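Long-range contacts in BamL (Bacillus amyloliquefaciens, PDB 4KVZ), which catalyses an N-methylation step in plantazolicin biosynthesis, probably with S-adenosylmethionine as the methyl donor: residues E60-L65 and K84-G89; S152-I157 and I264-Y269; L162-L167 and S190-E195. All coordinates share one frame; numbering follows the deposited sequence.

Contact 1 (E60-L65 and K84-G89); sequences EPYSVL and KIELTG
Val64 faces Leu87 across two parallel strands, and its backbone bonds to the residues before and after that partner: its N-H goes to Glu86 O at 2.8 Å, and its O accepts from Thr88 N at 3.0 Å. Glu86 N also donates to Tyr62 O, though tilted out of the carbonyl plane, and the strands run within 5° of each other. This is the first beta-alpha-beta crossover of the Rossmann-like methyltransferase fold, with helix 73-81 linking the strands. The tightly packed part is the buried run of Val64, Leu65 and Leu87: Val64 CB lies 4.1 Å from Leu87 CD2, and on the other face Leu65 CD1 rests 3.7 Å from Thr88 CG2. Ile85 CG1 stands anti to the backbone N (chi1 -173°), which brings Ile85 CD1 to 3.6 Å from Pro61 O and against Val64 CG2. The start of the pair is the looser, solvent side: Tyr62 and Lys84 are exposed there, and a water sits over the centre of the Tyr62 ring, 3.2 Å above its plane. It donates to Tyr62 O and accepts from Lys84 NZ at 2.7 Å, the lysine chain bending at chi4 (-66°). Val64 and Leu87 lie against Leu78 of helix 73-81, while Ser63 and Leu65 bond through their backbones to strand 125-131, and Leu87 to Ser108 on the other flank.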
ATOM      1  N   GLU A  60      -7.899 -18.092   4.506  1.00 20.40           N
ATOM      2  CA  GLU A  60      -6.675 -17.446   4.033  1.00 20.42           C
ATOM      3  C   GLU A  60      -6.855 -16.965   2.597  1.00 18.65           C
ATOM      4  O   GLU A  60      -7.665 -17.529   1.854  1.00 17.89           O
ATOM      5  CB  GLU A  60      -5.497 -18.428   4.106  1.00 23.42           C
ATOM      6  CG  GLU A  60      -5.053 -18.795   5.517  1.00 26.29           C
ATOM      7  CD  GLU A  60      -4.540 -17.613   6.326  1.00 29.27           C
ATOM      8  OE1 GLU A  60      -3.852 -16.734   5.764  1.00 32.29           O
ATOM      9  OE2 GLU A  60      -4.815 -17.569   7.547  1.00 33.46           O
ATOM     10  N   PRO A  61      -6.095 -15.934   2.188  1.00 17.34           N
ATOM     11  CA  PRO A  61      -6.234 -15.485   0.798  1.00 16.78           C
ATOM     12  C   PRO A  61      -5.617 -16.496  -0.140  1.00 16.70           C
ATOM     13  O   PRO A  61      -4.698 -17.217   0.257  1.00 16.11           O
ATOM     14  CB  PRO A  61      -5.426 -14.188   0.763  1.00 16.73           C
ATOM     15  CG  PRO A  61      -4.422 -14.334   1.857  1.00 17.48           C
ATOM     16  CD  PRO A  61      -5.118 -15.124   2.938  1.00 17.29           C
ATOM     17  N   TYR A  62      -6.106 -16.514  -1.376  1.00 16.67           N
ATOM     18  CA  TYR A  62      -5.695 -17.470  -2.397  1.00 17.78           C
ATOM     19  C   TYR A  62      -4.846 -16.765  -3.444  1.00 16.88           C
ATOM     20  O   TYR A  62      -4.147 -17.406  -4.235  1.00 16.83           O
ATOM     21  CB  TYR A  62      -6.959 -17.992  -3.076  1.00 19.30           C
ATOM     22  CG  TYR A  62      -6.857 -19.275  -3.859  1.00 21.46           C
ATOM     23  CD1 TYR A  62      -6.650 -20.490  -3.210  1.00 22.22           C
ATOM     24  CD2 TYR A  62      -7.035 -19.283  -5.245  1.00 22.64           C
ATOM     25  CE1 TYR A  62      -6.603 -21.678  -3.915  1.00 23.73           C
ATOM     26  CE2 TYR A  62      -6.982 -20.465  -5.965  1.00 23.46           C
ATOM     27  CZ  TYR A  62      -6.766 -21.658  -5.291  1.00 24.69           C
ATOM     28  OH  TYR A  62      -6.714 -22.847  -5.988  1.00 26.65           O
ATOM     29  N   SER A  63      -4.945 -15.437  -3.482  1.00 15.79           N
ATOM     30  CA  SER A  63      -4.271 -14.655  -4.508  1.00 15.02           C
ATOM     31  C   SER A  63      -3.994 -13.269  -3.947  1.00 14.81           C
ATOM     32  O   SER A  63      -4.813 -12.730  -3.214  1.00 15.18           O
ATOM     33  CB  SER A  63      -5.145 -14.544  -5.755  1.00 15.56           C
ATOM     34  OG  SER A  63      -6.446 -14.084  -5.410  1.00 16.03           O
ATOM     35  N   VAL A  64      -2.824 -12.725  -4.262  1.00 13.99           N
ATOM     36  CA  VAL A  64      -2.490 -11.352  -3.860  1.00 13.99           C
ATOM     37  C   VAL A  64      -1.858 -10.627  -5.053  1.00 13.73           C
ATOM     38  O   VAL A  64      -0.988 -11.163  -5.743  1.00 13.43           O
ATOM     39  CB  VAL A  64      -1.548 -11.292  -2.618  1.00 13.99           C
ATOM     40  CG1 VAL A  64      -1.253  -9.852  -2.234  1.00 13.86           C
ATOM     41  CG2 VAL A  64      -2.157 -12.008  -1.412  1.00 14.46           C
ATOM     42  N   LEU A  65      -2.305  -9.393  -5.274  1.00 13.77           N
ATOM     43  CA  LEU A  65      -1.761  -8.543  -6.310  1.00 14.08           C
ATOM     44  C   LEU A  65      -1.124  -7.333  -5.629  1.00 14.64           C
ATOM     45  O   LEU A  65      -1.785  -6.639  -4.857  1.00 14.88           O
ATOM     46  CB  LEU A  65      -2.884  -8.109  -7.265  1.00 14.61           C
ATOM     47  CG  LEU A  65      -2.630  -6.969  -8.259  1.00 14.91           C
ATOM     48  CD1 LEU A  65      -1.492  -7.274  -9.221  1.00 15.39           C
ATOM     49  CD2 LEU A  65      -3.906  -6.677  -9.036  1.00 15.09           C
ATOM     50  N   LYS A  84       1.248 -22.577  -1.272  1.00 21.43           N
ATOM     51  CA  LYS A  84       0.550 -22.276  -2.516  1.00 21.27           C
ATOM     52  C   LYS A  84      -0.242 -20.972  -2.394  1.00 19.97           C
ATOM     53  O   LYS A  84      -1.123 -20.845  -1.533  1.00 19.17           O
ATOM     54  CB  LYS A  84      -0.379 -23.428  -2.914  1.00 23.44           C
ATOM     55  CG  LYS A  84      -0.830 -23.371  -4.365  1.00 27.10           C
ATOM     56  CD  LYS A  84      -2.025 -24.280  -4.608  1.00 29.81           C
ATOM     57  CE  LYS A  84      -2.794 -23.855  -5.851  1.00 32.34           C
ATOM     58  NZ  LYS A  84      -3.440 -22.514  -5.703  1.00 32.99           N
ATOM     59  N   ILE A  85       0.093 -20.009  -3.252  1.00 19.17           N
ATOM     60  CA  ILE A  85      -0.619 -18.721  -3.316  1.00 18.09           C
ATOM     61  C   ILE A  85      -0.313 -18.050  -4.653  1.00 18.14           C
ATOM     62  O   ILE A  85       0.834 -18.048  -5.118  1.00 17.94           O
ATOM     63  CB  ILE A  85      -0.315 -17.799  -2.092  1.00 18.16           C
ATOM     64  CG1 ILE A  85      -1.209 -16.541  -2.103  1.00 19.28           C
ATOM     65  CG2 ILE A  85       1.166 -17.427  -2.010  1.00 18.14           C
ATOM     66  CD1 ILE A  85      -1.457 -15.942  -0.734  1.00 19.47           C
ATOM     67  N   GLU A  86      -1.352 -17.514  -5.292  1.00 17.73           N
ATOM     68  CA  GLU A  86      -1.202 -16.903  -6.603  1.00 18.15           C
ATOM     69  C   GLU A  86      -0.750 -15.463  -6.419  1.00 17.58           C
ATOM     70  O   GLU A  86      -1.484 -14.652  -5.848  1.00 16.83           O
ATOM     71  CB  GLU A  86      -2.519 -16.965  -7.381  1.00 20.10           C
ATOM     72  CG  GLU A  86      -2.993 -18.380  -7.666  1.00 24.04           C
ATOM     73  CD  GLU A  86      -4.277 -18.422  -8.484  1.00 27.33           C
ATOM     74  OE1 GLU A  86      -4.797 -17.342  -8.852  1.00 29.57           O
ATOM     75  OE2 GLU A  86      -4.769 -19.540  -8.761  1.00 29.51           O
ATOM     76  N   LEU A  87       0.458 -15.165  -6.889  1.00 16.35           N
ATOM     77  CA  LEU A  87       1.109 -13.886  -6.610  1.00 16.05           C
ATOM     78  C   LEU A  87       1.416 -13.124  -7.876  1.00 15.71           C
ATOM     79  O   LEU A  87       1.966 -13.686  -8.826  1.00 15.56           O
ATOM     80  CB  LEU A  87       2.408 -14.116  -5.820  1.00 16.42           C
ATOM     81  CG  LEU A  87       2.228 -14.770  -4.453  1.00 16.74           C
ATOM     82  CD1 LEU A  87       3.592 -15.144  -3.886  1.00 16.58           C
ATOM     83  CD2 LEU A  87       1.444 -13.884  -3.489  1.00 16.66           C
ATOM     84  N   THR A  88       1.038 -11.844  -7.887  1.00 15.38           N
ATOM     85  CA  THR A  88       1.281 -10.959  -9.022  1.00 15.27           C
ATOM     86  C   THR A  88       1.772  -9.616  -8.489  1.00 15.04           C
ATOM     87  O   THR A  88       1.257  -9.124  -7.481  1.00 14.95           O
ATOM     88  CB  THR A  88      -0.007 -10.703  -9.832  1.00 15.58           C
ATOM     89  OG1 THR A  88      -0.627 -11.948 -10.170  1.00 16.45           O
ATOM     90  CG2 THR A  88       0.302  -9.917 -11.126  1.00 15.67           C
ATOM     91  N   GLY A  89       2.776  -9.047  -9.151  1.00 14.89           N
ATOM     92  CA  GLY A  89       3.261  -7.701  -8.824  1.00 15.23           C
ATOM     93  C   GLY A  89       3.351  -6.879 -10.088  1.00 15.83           C
ATOM     94  O   GLY A  89       3.663  -7.401 -11.158  1.00 16.74           O
TER
HETATM   95  O   HOH W   1      -3.555 -20.145  -4.410  1.00 23.25           O
HETATM   96  O   HOH W   2      -2.232 -12.916  -8.170  1.00 17.35           O

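Contact 2 (S152-I157 and I264-Y269); sequences SDQSCI and IKNKRY
In the Rossmann-like sheet of this methyltransferase, the antiparallel strand 258-266 lies beside strand 155-162, and Ser155 with Lys265 forms the hydrogen-bonded pair where the two segments meet. Lys265 N reaches Ser155 O at 2.8 Å in an almost straight bond (177°), and Ser155 N returns one to Lys265 O at 2.9 Å. Beyond the strand, Lys267 N donates to Asp153 O, carrying the pairing into the corner that the chain turns at Asp153 and Gln154. One water donates to both Asp153 O and Lys267 O. The Lys265 chain starts with CG anti to the backbone N (chi1 -180°), which lays its methylenes along this corner: CB is 3.4 Å from Ser155 OG, and CD is 3.2 Å from Ser152 O. Ser155 OG hydrogen-bonds to Ser152 O at 2.8 Å, from above the carbonyl plane. Cutting Lys265 back to an alanine would probably open a gap beside Ser152 O, where CG, CD and CE now lie. On the face of Gln154 and Asn266, Arg59 binds Gln154 OE1 and helix 24-57 packs alongside. The amides are joined by one water, which accepts from Gln154 NE2 at 2.7 Å and donates to Asn266 OD1 at 2.8 Å.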
ATOM      1  N   SER A 152     -12.090 -10.231  -6.100  1.00 17.13           N
ATOM      2  CA  SER A 152     -12.842 -11.469  -6.018  1.00 17.79           C
ATOM      3  C   SER A 152     -14.078 -11.309  -5.125  1.00 18.89           C
ATOM      4  O   SER A 152     -14.340 -10.225  -4.588  1.00 18.38           O
ATOM      5  CB  SER A 152     -11.944 -12.587  -5.462  1.00 17.83           C
ATOM      6  OG  SER A 152     -11.817 -12.477  -4.054  1.00 17.31           O
ATOM      7  N   ASP A 153     -14.807 -12.414  -4.970  1.00 19.50           N
ATOM      8  CA  ASP A 153     -15.960 -12.563  -4.064  1.00 20.79           C
ATOM      9  C   ASP A 153     -15.798 -12.086  -2.638  1.00 19.54           C
ATOM     10  O   ASP A 153     -16.763 -11.632  -2.020  1.00 18.92           O
ATOM     11  CB  ASP A 153     -16.278 -14.052  -3.931  1.00 23.16           C
ATOM     12  CG  ASP A 153     -17.007 -14.581  -5.098  1.00 24.10           C
ATOM     13  OD1 ASP A 153     -17.392 -13.772  -5.968  1.00 28.25           O
ATOM     14  OD2 ASP A 153     -17.209 -15.801  -5.142  1.00 23.62           O
ATOM     15  N   GLN A 154     -14.599 -12.301  -2.107  1.00 18.75           N
ATOM     16  CA  GLN A 154     -14.270 -12.071  -0.710  1.00 17.52           C
ATOM     17  C   GLN A 154     -12.891 -11.437  -0.793  1.00 16.91           C
ATOM     18  O   GLN A 154     -11.879 -12.121  -0.927  1.00 16.37           O
ATOM     19  CB  GLN A 154     -14.193 -13.399   0.055  1.00 18.58           C
ATOM     20  CG  GLN A 154     -15.396 -14.325  -0.094  1.00 19.61           C
ATOM     21  CD  GLN A 154     -15.111 -15.709   0.472  1.00 20.48           C
ATOM     22  OE1 GLN A 154     -14.541 -16.587  -0.203  1.00 22.48           O
ATOM     23  NE2 GLN A 154     -15.483 -15.904   1.725  1.00 19.29           N
ATOM     24  N   SER A 155     -12.846 -10.114  -0.759  1.00 16.35           N
ATOM     25  CA  SER A 155     -11.608  -9.453  -1.106  1.00 15.97           C
ATOM     26  C   SER A 155     -11.474  -8.082  -0.486  1.00 16.16           C
ATOM     27  O   SER A 155     -12.430  -7.525   0.057  1.00 16.05           O
ATOM     28  CB  SER A 155     -11.517  -9.333  -2.629  1.00 15.93           C
ATOM     29  OG  SER A 155     -12.635  -8.598  -3.104  1.00 16.02           O
ATOM     30  N   CYS A 156     -10.265  -7.548  -0.569  1.00 15.53           N
ATOM     31  CA  CYS A 156     -10.018  -6.187  -0.138  1.00 15.25           C
ATOM     32  C   CYS A 156      -8.864  -5.558  -0.876  1.00 14.75           C
ATOM     33  O   CYS A 156      -7.908  -6.237  -1.284  1.00 14.62           O
ATOM     34  CB  CYS A 156      -9.762  -6.103   1.372  1.00 15.53           C
ATOM     35  SG  CYS A 156      -8.345  -7.039   2.014  1.00 18.74           S
ATOM     36  N   ILE A 157      -8.972  -4.244  -1.030  1.00 14.45           N
ATOM     37  CA  ILE A 157      -7.863  -3.401  -1.422  1.00 14.71           C
ATOM     38  C   ILE A 157      -7.380  -2.765  -0.134  1.00 14.26           C
ATOM     39  O   ILE A 157      -8.190  -2.248   0.649  1.00 14.84           O
ATOM     40  CB  ILE A 157      -8.294  -2.297  -2.415  1.00 14.92           C
ATOM     41  CG1 ILE A 157      -8.810  -2.931  -3.716  1.00 15.97           C
ATOM     42  CG2 ILE A 157      -7.129  -1.353  -2.687  1.00 15.89           C
ATOM     43  CD1 ILE A 157      -9.439  -1.963  -4.698  1.00 16.90           C
ATOM     44  N   ILE A 264     -13.522  -3.066   0.928  1.00 19.12           N
ATOM     45  CA  ILE A 264     -13.829  -4.445   1.322  1.00 19.66           C
ATOM     46  C   ILE A 264     -15.004  -4.959   0.499  1.00 20.48           C
ATOM     47  O   ILE A 264     -16.052  -4.309   0.429  1.00 21.24           O
ATOM     48  CB  ILE A 264     -14.135  -4.544   2.839  1.00 19.85           C
ATOM     49  CG1 ILE A 264     -12.964  -4.002   3.663  1.00 20.34           C
ATOM     50  CG2 ILE A 264     -14.407  -5.988   3.263  1.00 20.32           C
ATOM     51  CD1 ILE A 264     -13.369  -3.454   5.012  1.00 20.23           C
ATOM     52  N   LYS A 265     -14.821  -6.113  -0.141  1.00 20.01           N
ATOM     53  CA  LYS A 265     -15.869  -6.690  -0.978  1.00 21.40           C
ATOM     54  C   LYS A 265     -16.288  -8.052  -0.446  1.00 21.88           C
ATOM     55  O   LYS A 265     -15.460  -8.947  -0.279  1.00 20.77           O
ATOM     56  CB  LYS A 265     -15.415  -6.775  -2.442  1.00 22.01           C
ATOM     57  CG  LYS A 265     -16.440  -7.363  -3.417  1.00 22.86           C
ATOM     58  CD  LYS A 265     -15.881  -7.400  -4.836  1.00 23.94           C
ATOM     59  CE  LYS A 265     -16.689  -8.298  -5.769  1.00 26.30           C
ATOM     60  NZ  LYS A 265     -17.503  -7.512  -6.738  1.00 28.84           N
ATOM     61  N   ASN A 266     -17.582  -8.194  -0.167  1.00 22.93           N
ATOM     62  CA  ASN A 266     -18.133  -9.465   0.280  1.00 24.39           C
ATOM     63  C   ASN A 266     -19.427  -9.705  -0.487  1.00 25.09           C
ATOM     64  O   ASN A 266     -20.514  -9.324  -0.043  1.00 26.50           O
ATOM     65  CB  ASN A 266     -18.356  -9.456   1.797  1.00 25.92           C
ATOM     66  CG  ASN A 266     -18.603 -10.843   2.376  1.00 28.07           C
ATOM     67  OD1 ASN A 266     -18.473 -11.864   1.693  1.00 27.73           O
ATOM     68  ND2 ASN A 266     -18.971 -10.881   3.652  1.00 29.28           N
ATOM     69  N   LYS A 267     -19.287 -10.299  -1.668  1.00 25.15           N
ATOM     70  CA  LYS A 267     -20.412 -10.486  -2.579  1.00 25.97           C
ATOM     71  C   LYS A 267     -21.439 -11.472  -2.043  1.00 25.82           C
ATOM     72  O   LYS A 267     -21.111 -12.602  -1.697  1.00 25.97           O
ATOM     73  CB  LYS A 267     -19.936 -10.919  -3.968  1.00 26.42           C
ATOM     74  CG  LYS A 267     -21.078 -11.232  -4.926  1.00 28.32           C
ATOM     75  CD  LYS A 267     -20.643 -11.176  -6.379  1.00 30.83           C
ATOM     76  CE  LYS A 267     -21.840 -11.417  -7.285  1.00 31.61           C
ATOM     77  NZ  LYS A 267     -21.445 -11.533  -8.710  1.00 33.57           N
ATOM     78  N   ARG A 268     -22.683 -11.014  -1.980  1.00 26.91           N
ATOM     79  CA  ARG A 268     -23.821 -11.856  -1.647  1.00 28.40           C
ATOM     80  C   ARG A 268     -24.423 -12.378  -2.949  1.00 27.18           C
ATOM     81  O   ARG A 268     -24.781 -11.599  -3.830  1.00 27.89           O
ATOM     82  CB  ARG A 268     -24.874 -11.054  -0.880  1.00 31.95           C
ATOM     83  CG  ARG A 268     -24.425 -10.490   0.461  1.00 35.37           C
ATOM     84  CD  ARG A 268     -25.407  -9.428   0.948  1.00 39.13           C
ATOM     85  NE  ARG A 268     -26.719  -9.988   1.281  1.00 42.20           N
ATOM     86  CZ  ARG A 268     -27.857  -9.293   1.324  1.00 42.74           C
ATOM     87  NH1 ARG A 268     -27.872  -7.995   1.044  1.00 43.14           N
ATOM     88  NH2 ARG A 268     -28.991  -9.903   1.640  1.00 43.17           N
ATOM     89  N   TYR A 269     -24.511 -13.695  -3.078  1.00 25.55           N
ATOM     90  CA  TYR A 269     -25.076 -14.301  -4.280  1.00 25.23           C
ATOM     91  C   TYR A 269     -26.551 -14.611  -4.110  1.00 24.27           C
ATOM     92  O   TYR A 269     -27.031 -14.794  -2.996  1.00 22.92           O
ATOM     93  CB  TYR A 269     -24.333 -15.593  -4.624  1.00 25.04           C
ATOM     94  CG  TYR A 269     -22.988 -15.350  -5.231  1.00 24.77           C
ATOM     95  CD1 TYR A 269     -22.849 -15.180  -6.605  1.00 24.87           C
ATOM     96  CD2 TYR A 269     -21.848 -15.267  -4.431  1.00 25.06           C
ATOM     97  CE1 TYR A 269     -21.607 -14.949  -7.177  1.00 25.87           C
ATOM     98  CE2 TYR A 269     -20.602 -15.033  -4.990  1.00 25.06           C
ATOM     99  CZ  TYR A 269     -20.491 -14.875  -6.362  1.00 25.64           C
ATOM    100  OH  TYR A 269     -19.264 -14.637  -6.925  1.00 27.33           O
TER
HETATM  101  O   HOH W   3     -18.863 -13.898  -1.576  1.00 28.40           O
HETATM  102  O   HOH W   4     -17.087 -14.008   2.850  1.00 34.47           O

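Contact 3 (L162-L167 and S190-E195); sequences LDRNSL and SLTMEE
Arg164 lies across Ser190 and Thr192, joining an Asx turn after strand 155-162 to the capping box that starts helix 193-204. Its CB meets Ser190 OG at 3.3 Å, and CG stays near that oxygen at 3.7 Å; the hydroxyl itself bonds to Tyr187 O. Arg164 CG stands anti to the backbone N (chi1 -167°), and the extended chain beyond it carries Arg164 CD past Thr192 CG2 at 4.0 Å. At the tip, Arg164 NH2 donates to Ser190 O at 2.9 Å, with the oxygen at the edge of the guanidinium and near its plane. The same NH2 also bonds to Arg188 O, so two carbonyls grip this one nitrogen. The Arg164 backbone joins in: its N gives a straight bond (171°) to Leu191 O, approaching from above the carbonyl plane. In the Asx turn, Asp163 OD1 accepts from Asn165 N at 2.9 Å. Thr192 OG1 takes Glu195 N while Glu195 OE1 takes Thr192 N, the two exchanged bonds of the box. Met193 N, buried by the contact, has no partner in the model. Between the backbones, one water donates to Leu162 O at 2.7 Å and accepts from Leu191 N at 2.8 Å.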
ATOM      1  N   LEU A 162       1.195   8.143   2.743  1.00 18.41           N
ATOM      2  CA  LEU A 162       1.566   9.301   3.538  1.00 18.50           C
ATOM      3  C   LEU A 162       0.348  10.141   3.904  1.00 20.00           C
ATOM      4  O   LEU A 162      -0.575  10.290   3.110  1.00 19.36           O
ATOM      5  CB  LEU A 162       2.571  10.162   2.780  1.00 19.07           C
ATOM      6  CG  LEU A 162       3.908   9.550   2.362  1.00 19.24           C
ATOM      7  CD1 LEU A 162       4.753  10.643   1.712  1.00 19.40           C
ATOM      8  CD2 LEU A 162       4.647   8.889   3.523  1.00 19.50           C
ATOM      9  N   ASP A 163       0.362  10.681   5.119  1.00 20.15           N
ATOM     10  CA  ASP A 163      -0.644  11.638   5.563  1.00 21.14           C
ATOM     11  C   ASP A 163      -0.030  13.023   5.422  1.00 20.73           C
ATOM     12  O   ASP A 163       0.993  13.316   6.031  1.00 20.85           O
ATOM     13  CB  ASP A 163      -1.016  11.362   7.023  1.00 22.55           C
ATOM     14  CG  ASP A 163      -2.073  12.318   7.562  1.00 23.79           C
ATOM     15  OD1 ASP A 163      -2.328  13.378   6.945  1.00 23.89           O
ATOM     16  OD2 ASP A 163      -2.658  11.998   8.619  1.00 25.41           O
ATOM     17  N   ARG A 164      -0.654  13.869   4.609  1.00 20.43           N
ATOM     18  CA  ARG A 164      -0.141  15.219   4.371  1.00 21.92           C
ATOM     19  C   ARG A 164       0.207  15.955   5.662  1.00 22.85           C
ATOM     20  O   ARG A 164       1.196  16.686   5.724  1.00 23.30           O
ATOM     21  CB  ARG A 164      -1.146  16.022   3.551  1.00 21.02           C
ATOM     22  CG  ARG A 164      -0.592  17.317   2.988  1.00 21.58           C
ATOM     23  CD  ARG A 164      -1.628  18.030   2.135  1.00 21.58           C
ATOM     24  NE  ARG A 164      -1.013  19.132   1.406  1.00 21.60           N
ATOM     25  CZ  ARG A 164      -0.366  19.009   0.248  1.00 22.02           C
ATOM     26  NH1 ARG A 164       0.171  20.076  -0.319  1.00 21.48           N
ATOM     27  NH2 ARG A 164      -0.248  17.825  -0.349  1.00 20.80           N
ATOM     28  N   ASN A 165      -0.593  15.726   6.698  1.00 24.37           N
ATOM     29  CA  ASN A 165      -0.428  16.406   7.978  1.00 26.85           C
ATOM     30  C   ASN A 165       0.766  15.916   8.806  1.00 26.50           C
ATOM     31  O   ASN A 165       1.134  16.544   9.795  1.00 26.02           O
ATOM     32  CB  ASN A 165      -1.740  16.353   8.766  1.00 29.38           C
ATOM     33  CG  ASN A 165      -2.805  17.268   8.173  1.00 31.64           C
ATOM     34  OD1 ASN A 165      -3.920  16.838   7.862  1.00 35.24           O
ATOM     35  ND2 ASN A 165      -2.460  18.537   8.007  1.00 31.69           N
ATOM     36  N   SER A 166       1.382  14.818   8.361  1.00 25.77           N
ATOM     37  CA  SER A 166       2.558  14.235   9.020  1.00 24.90           C
ATOM     38  C   SER A 166       3.898  14.731   8.473  1.00 24.90           C
ATOM     39  O   SER A 166       4.946  14.179   8.827  1.00 23.98           O
ATOM     40  CB  SER A 166       2.529  12.703   8.910  1.00 25.57           C
ATOM     41  OG  SER A 166       1.425  12.147   9.594  1.00 27.35           O
ATOM     42  N   LEU A 167       3.874  15.759   7.627  1.00 24.23           N
ATOM     43  CA  LEU A 167       5.097  16.269   6.984  1.00 27.05           C
ATOM     44  C   LEU A 167       6.257  16.525   7.952  1.00 27.08           C
ATOM     45  O   LEU A 167       7.388  16.094   7.703  1.00 27.03           O
ATOM     46  CB  LEU A 167       4.810  17.542   6.177  1.00 27.33           C
ATOM     47  CG  LEU A 167       6.027  18.331   5.659  1.00 28.79           C
ATOM     48  CD1 LEU A 167       6.766  17.602   4.541  1.00 27.58           C
ATOM     49  CD2 LEU A 167       5.602  19.717   5.201  1.00 29.23           C
ATOM     50  N   SER A 190       0.830  14.110  -1.342  1.00 21.63           N
ATOM     51  CA  SER A 190      -0.029  13.337  -0.450  1.00 21.04           C
ATOM     52  C   SER A 190      -1.364  14.008  -0.144  1.00 21.33           C
ATOM     53  O   SER A 190      -1.534  15.225  -0.326  1.00 21.74           O
ATOM     54  CB  SER A 190       0.707  13.029   0.847  1.00 20.89           C
ATOM     55  OG  SER A 190       0.883  14.197   1.619  1.00 21.53           O
ATOM     56  N   LEU A 191      -2.295  13.186   0.337  1.00 20.48           N
ATOM     57  CA  LEU A 191      -3.627  13.620   0.740  1.00 20.57           C
ATOM     58  C   LEU A 191      -3.758  13.799   2.246  1.00 19.98           C
ATOM     59  O   LEU A 191      -3.032  13.180   3.035  1.00 18.84           O
ATOM     60  CB  LEU A 191      -4.660  12.593   0.266  1.00 21.45           C
ATOM     61  CG  LEU A 191      -4.744  12.374  -1.249  1.00 22.83           C
ATOM     62  CD1 LEU A 191      -5.460  11.067  -1.555  1.00 23.59           C
ATOM     63  CD2 LEU A 191      -5.420  13.555  -1.940  1.00 24.10           C
ATOM     64  N   THR A 192      -4.696  14.655   2.651  1.00 19.79           N
ATOM     65  CA  THR A 192      -5.097  14.707   4.043  1.00 20.11           C
ATOM     66  C   THR A 192      -6.001  13.507   4.292  1.00 20.20           C
ATOM     67  O   THR A 192      -6.522  12.908   3.352  1.00 20.18           O
ATOM     68  CB  THR A 192      -5.914  15.973   4.357  1.00 20.20           C
ATOM     69  OG1 THR A 192      -7.137  15.916   3.616  1.00 20.38           O
ATOM     70  CG2 THR A 192      -5.152  17.237   3.964  1.00 20.07           C
ATOM     71  N   MET A 193      -6.185  13.173   5.560  1.00 22.09           N
ATOM     72  CA  MET A 193      -7.082  12.105   5.980  1.00 23.98           C
ATOM     73  C   MET A 193      -8.500  12.280   5.412  1.00 23.07           C
ATOM     74  O   MET A 193      -9.072  11.337   4.874  1.00 21.57           O
ATOM     75  CB  MET A 193      -7.086  12.025   7.509  1.00 28.32           C
ATOM     76  CG  MET A 193      -8.138  11.118   8.114  1.00 34.35           C
ATOM     77  SD  MET A 193      -8.017   9.400   7.595  1.00 42.20           S
ATOM     78  CE  MET A 193      -9.336   8.729   8.608  1.00 42.06           C
ATOM     79  N   GLU A 194      -9.045  13.495   5.506  1.00 22.19           N
ATOM     80  CA  GLU A 194     -10.397  13.779   5.010  1.00 22.28           C
ATOM     81  C   GLU A 194     -10.515  13.571   3.503  1.00 20.93           C
ATOM     82  O   GLU A 194     -11.502  13.020   3.024  1.00 20.47           O
ATOM     83  CB  GLU A 194     -10.834  15.205   5.390  1.00 23.77           C
ATOM     84  CG  GLU A 194     -12.280  15.547   5.031  1.00 27.81           C
ATOM     85  CD  GLU A 194     -12.468  16.053   3.600  1.00 29.47           C
ATOM     86  OE1 GLU A 194     -11.492  16.544   2.981  1.00 31.38           O
ATOM     87  OE2 GLU A 194     -13.608  15.968   3.085  1.00 32.12           O
ATOM     88  N   GLU A 195      -9.514  14.027   2.756  1.00 20.26           N
ATOM     89  CA  GLU A 195      -9.502  13.859   1.311  1.00 20.08           C
ATOM     90  C   GLU A 195      -9.418  12.388   0.922  1.00 19.66           C
ATOM     91  O   GLU A 195     -10.088  11.955  -0.007  1.00 19.09           O
ATOM     92  CB  GLU A 195      -8.334  14.614   0.685  1.00 21.22           C
ATOM     93  CG  GLU A 195      -8.556  16.118   0.624  1.00 22.43           C
ATOM     94  CD  GLU A 195      -7.264  16.885   0.471  1.00 24.13           C
ATOM     95  OE1 GLU A 195      -6.184  16.260   0.384  1.00 24.16           O
ATOM     96  OE2 GLU A 195      -7.333  18.128   0.458  1.00 25.74           O
TER
HETATM   97  O   HOH W   5      -1.625  10.513   0.580  1.00 22.37           O

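Overall arrangement
Contacts 1 and 2 belong to one mixed sheet: their centres are 15 Å apart and their nearest atoms about 6 Å, with strand 125-131 running between the strand pairs. Contact 3 lies on the opposite side of the chain's centre from contact 1, 30 Å centre to centre. Along the chain it is nested inside the loop that contact 2 closes, because strand 155-162 leads from 152-157 into 162-167 before strand 258-266 comes back. S-adenosyl-L-homocysteine lies about 10 Å from the side chain of Leu65 in contact 1 and about 10 Å from that of Leu162 in contact 3. Strand 86-91, begun in contact 1, ends at the ligand-binding Asp91.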